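Local structure of quinone oxidoreductase (Thermus thermophilus, 1IZ0) at residues V272-A285 against L290-L302. The protein probably reduces quinones, using NADPH as the electron donor, as a member of the medium-chain dehydrogenase/reductase superfamily. Sequence-based numbering, arbitrary orientation.
Sequences VVGPVFPFAEAEAA and LDRGHTGKVVVRL
The F277 ring meets V299 O at its edge, near the ring plane, and V298 CG1 obliquely, 4.0 Å from F277 CE2; one face lies under the helix start, with A285 CA over its centre. The F279 ring is met obliquely by L302, L302 CG coming to 3.5 Å from F279 CD2, while W4 of strand 2-6 meets the ring with planes at about 50°. F279 holds CG anti to its own N (chi1 -170°), beside the carbonyl carbon, which swings the ring out to the C-terminal leucine. A serine in place of F279 would probably leave L302 and W4 without their ring partner and open a gap beside the chain end. The H294 ring keeps D291 C at its edge, and ND1 gives a straight bond to D291 O; H294 CB packs on P275 CG at 3.8 Å. Strands 273-278 and 297-301 pair in parallel, F277 N donating to V299 O and R301 N to F277 O; a beta bulge shifts the register between V273 and V276. A285 CB touches V300 CG2 at 3.7 Å, closing the helix of this beta-alpha-beta unit onto its second strand. K297 NZ, salt-bridged to E62 and hydrogen-bonded to N38, and R301, with NE on E102 and NH1 in a long, weak salt bridge to the L302 carboxylate, lead away from strand 273-278. Main-chain bonds thus fix the register, apolar groups seat the helix, and the charged ends probably tie the pair to its surroundings.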
# COMPACT_ATOMS: atom_id res chain seq x y z
N VAL A 272 4.01 9.21 2.60
CA VAL A 272 3.15 10.23 3.18
C VAL A 272 2.40 9.71 4.40
O VAL A 272 1.52 8.85 4.28
CB VAL A 272 2.11 10.74 2.15
CG1 VAL A 272 1.31 11.89 2.75
CG2 VAL A 272 2.81 11.19 0.89
N VAL A 273 2.74 10.23 5.57
CA VAL A 273 2.07 9.83 6.80
C VAL A 273 0.79 10.64 6.95
O VAL A 273 0.79 11.86 6.77
CB VAL A 273 2.95 10.10 8.05
CG1 VAL A 273 2.23 9.61 9.30
CG2 VAL A 273 4.31 9.41 7.90
N GLY A 274 -0.31 9.97 7.27
CA GLY A 274 -1.57 10.67 7.44
C GLY A 274 -1.92 10.76 8.91
O GLY A 274 -1.10 11.16 9.73
N PRO A 275 -3.15 10.38 9.29
CA PRO A 275 -3.56 10.45 10.69
C PRO A 275 -2.70 9.51 11.52
O PRO A 275 -2.51 8.34 11.15
CB PRO A 275 -5.02 9.97 10.66
CG PRO A 275 -5.44 10.13 9.24
CD PRO A 275 -4.21 9.77 8.46
N VAL A 276 -2.16 10.01 12.62
CA VAL A 276 -1.36 9.18 13.51
C VAL A 276 -2.13 9.01 14.81
O VAL A 276 -2.47 9.99 15.48
CB VAL A 276 0.02 9.82 13.80
CG1 VAL A 276 0.74 9.00 14.87
CG2 VAL A 276 0.86 9.86 12.53
N PHE A 277 -2.41 7.76 15.17
CA PHE A 277 -3.15 7.44 16.37
C PHE A 277 -2.30 6.78 17.44
O PHE A 277 -1.38 6.00 17.14
CB PHE A 277 -4.32 6.51 16.04
CG PHE A 277 -5.34 7.11 15.12
CD1 PHE A 277 -6.51 7.67 15.63
CD2 PHE A 277 -5.12 7.17 13.75
CE1 PHE A 277 -7.43 8.29 14.79
CE2 PHE A 277 -6.03 7.78 12.90
CZ PHE A 277 -7.19 8.34 13.42
N PRO A 278 -2.57 7.09 18.71
CA PRO A 278 -1.82 6.50 19.82
C PRO A 278 -2.31 5.05 19.96
O PRO A 278 -3.42 4.73 19.54
CB PRO A 278 -2.23 7.35 21.02
CG PRO A 278 -2.61 8.68 20.38
CD PRO A 278 -3.37 8.24 19.17
N PHE A 279 -1.49 4.19 20.54
CA PHE A 279 -1.84 2.79 20.72
C PHE A 279 -3.26 2.62 21.26
O PHE A 279 -4.04 1.80 20.76
CB PHE A 279 -0.84 2.16 21.69
CG PHE A 279 -0.95 0.67 21.78
CD1 PHE A 279 -1.40 0.06 22.95
CD2 PHE A 279 -0.59 -0.13 20.71
CE1 PHE A 279 -1.48 -1.33 23.05
CE2 PHE A 279 -0.67 -1.52 20.79
CZ PHE A 279 -1.12 -2.12 21.97
N ALA A 280 -3.59 3.41 22.27
CA ALA A 280 -4.90 3.37 22.90
C ALA A 280 -6.08 3.60 21.96
O ALA A 280 -7.19 3.12 22.23
CB ALA A 280 -4.94 4.39 24.05
N GLU A 281 -5.86 4.32 20.87
CA GLU A 281 -6.94 4.62 19.92
C GLU A 281 -7.03 3.72 18.69
O GLU A 281 -7.50 4.14 17.63
CB GLU A 281 -6.85 6.09 19.49
CG GLU A 281 -7.20 7.05 20.62
CD GLU A 281 -6.88 8.50 20.30
OE1 GLU A 281 -7.25 8.97 19.21
OE2 GLU A 281 -6.26 9.17 21.16
N ALA A 282 -6.61 2.46 18.84
CA ALA A 282 -6.64 1.50 17.74
C ALA A 282 -7.96 1.46 16.96
O ALA A 282 -7.96 1.50 15.73
CB ALA A 282 -6.32 0.11 18.27
N GLU A 283 -9.08 1.36 17.67
CA GLU A 283 -10.37 1.30 17.00
C GLU A 283 -10.57 2.53 16.13
O GLU A 283 -11.04 2.43 15.00
CB GLU A 283 -11.51 1.18 18.03
CG GLU A 283 -11.61 -0.21 18.65
CD GLU A 283 -12.24 -1.23 17.70
OE1 GLU A 283 -11.95 -1.19 16.48
OE2 GLU A 283 -13.01 -2.09 18.17
N ALA A 284 -10.21 3.69 16.65
CA ALA A 284 -10.33 4.93 15.90
C ALA A 284 -9.51 4.86 14.61
O ALA A 284 -9.99 5.26 13.54
CB ALA A 284 -9.87 6.11 16.76
N ALA A 285 -8.28 4.36 14.71
CA ALA A 285 -7.40 4.26 13.55
C ALA A 285 -8.01 3.38 12.46
O ALA A 285 -7.91 3.68 11.28
CB ALA A 285 -6.04 3.70 13.96
N LEU A 290 -11.56 3.88 6.82
CA LEU A 290 -12.82 4.01 6.10
C LEU A 290 -13.17 5.45 5.76
O LEU A 290 -14.04 5.71 4.94
CB LEU A 290 -13.95 3.38 6.91
CG LEU A 290 -13.68 1.95 7.41
CD1 LEU A 290 -14.93 1.40 8.09
CD2 LEU A 290 -13.29 1.07 6.24
N ASP A 291 -12.50 6.40 6.40
CA ASP A 291 -12.76 7.80 6.14
C ASP A 291 -12.05 8.24 4.86
O ASP A 291 -10.85 8.50 4.86
CB ASP A 291 -12.30 8.67 7.31
CG ASP A 291 -12.30 10.14 6.98
OD1 ASP A 291 -13.09 10.55 6.09
OD2 ASP A 291 -11.53 10.90 7.61
N ARG A 292 -12.80 8.33 3.77
CA ARG A 292 -12.24 8.73 2.49
C ARG A 292 -11.54 10.08 2.61
O ARG A 292 -10.63 10.40 1.83
CB ARG A 292 -13.35 8.80 1.43
N GLY A 293 -11.97 10.87 3.59
CA GLY A 293 -11.40 12.19 3.82
C GLY A 293 -9.93 12.21 4.22
O GLY A 293 -9.23 13.18 3.92
N HIS A 294 -9.45 11.17 4.89
CA HIS A 294 -8.05 11.15 5.30
C HIS A 294 -7.12 11.01 4.09
O HIS A 294 -7.50 10.45 3.05
CB HIS A 294 -7.77 10.01 6.30
CG HIS A 294 -7.47 8.69 5.66
ND1 HIS A 294 -8.44 7.86 5.15
CD2 HIS A 294 -6.29 8.05 5.46
CE1 HIS A 294 -7.88 6.76 4.67
NE2 HIS A 294 -6.58 6.85 4.85
N THR A 295 -5.91 11.52 4.22
CA THR A 295 -4.92 11.42 3.15
C THR A 295 -3.69 10.74 3.72
O THR A 295 -3.39 10.84 4.91
CB THR A 295 -4.53 12.80 2.57
OG1 THR A 295 -4.06 13.65 3.63
CG2 THR A 295 -5.73 13.47 1.89
N GLY A 296 -2.96 10.02 2.87
CA GLY A 296 -1.77 9.35 3.34
C GLY A 296 -2.07 8.09 4.13
O GLY A 296 -3.21 7.61 4.16
N LYS A 297 -1.04 7.58 4.78
CA LYS A 297 -1.11 6.35 5.57
C LYS A 297 -1.63 6.53 6.99
O LYS A 297 -1.22 7.47 7.69
CB LYS A 297 0.28 5.74 5.66
CG LYS A 297 0.33 4.35 6.25
CD LYS A 297 0.05 3.31 5.17
CE LYS A 297 0.42 1.91 5.64
NZ LYS A 297 0.31 0.95 4.51
N VAL A 298 -2.49 5.62 7.43
CA VAL A 298 -3.01 5.66 8.80
C VAL A 298 -1.97 4.90 9.61
O VAL A 298 -1.67 3.75 9.32
CB VAL A 298 -4.37 4.93 8.95
CG1 VAL A 298 -4.76 4.90 10.43
CG2 VAL A 298 -5.44 5.65 8.14
N VAL A 299 -1.43 5.54 10.64
CA VAL A 299 -0.41 4.91 11.45
C VAL A 299 -0.73 4.92 12.94
O VAL A 299 -1.23 5.91 13.48
CB VAL A 299 0.95 5.64 11.25
CG1 VAL A 299 2.00 5.08 12.22
CG2 VAL A 299 1.40 5.49 9.81
N VAL A 300 -0.43 3.81 13.61
CA VAL A 300 -0.63 3.70 15.05
C VAL A 300 0.77 3.79 15.66
O VAL A 300 1.67 3.04 15.29
CB VAL A 300 -1.29 2.37 15.45
CG1 VAL A 300 -1.42 2.29 16.96
CG2 VAL A 300 -2.68 2.27 14.81
N ARG A 301 0.95 4.73 16.58
CA ARG A 301 2.23 4.96 17.22
C ARG A 301 2.19 4.46 18.66
O ARG A 301 1.27 4.79 19.41
CB ARG A 301 2.53 6.46 17.23
CG ARG A 301 3.89 6.87 16.74
CD ARG A 301 5.01 6.34 17.61
NE ARG A 301 6.26 7.04 17.31
CZ ARG A 301 7.43 6.74 17.87
NH1 ARG A 301 7.51 5.75 18.75
NH2 ARG A 301 8.51 7.44 17.55
N LEU A 302 3.19 3.68 19.06
CA LEU A 302 3.25 3.17 20.43
C LEU A 302 4.13 4.04 21.32
O LEU A 302 3.78 4.20 22.52
CB LEU A 302 3.75 1.72 20.45
CG LEU A 302 2.71 0.71 19.96
CD1 LEU A 302 2.57 0.80 18.44
CD2 LEU A 302 3.12 -0.69 20.37
OXT LEU A 302 5.16 4.54 20.83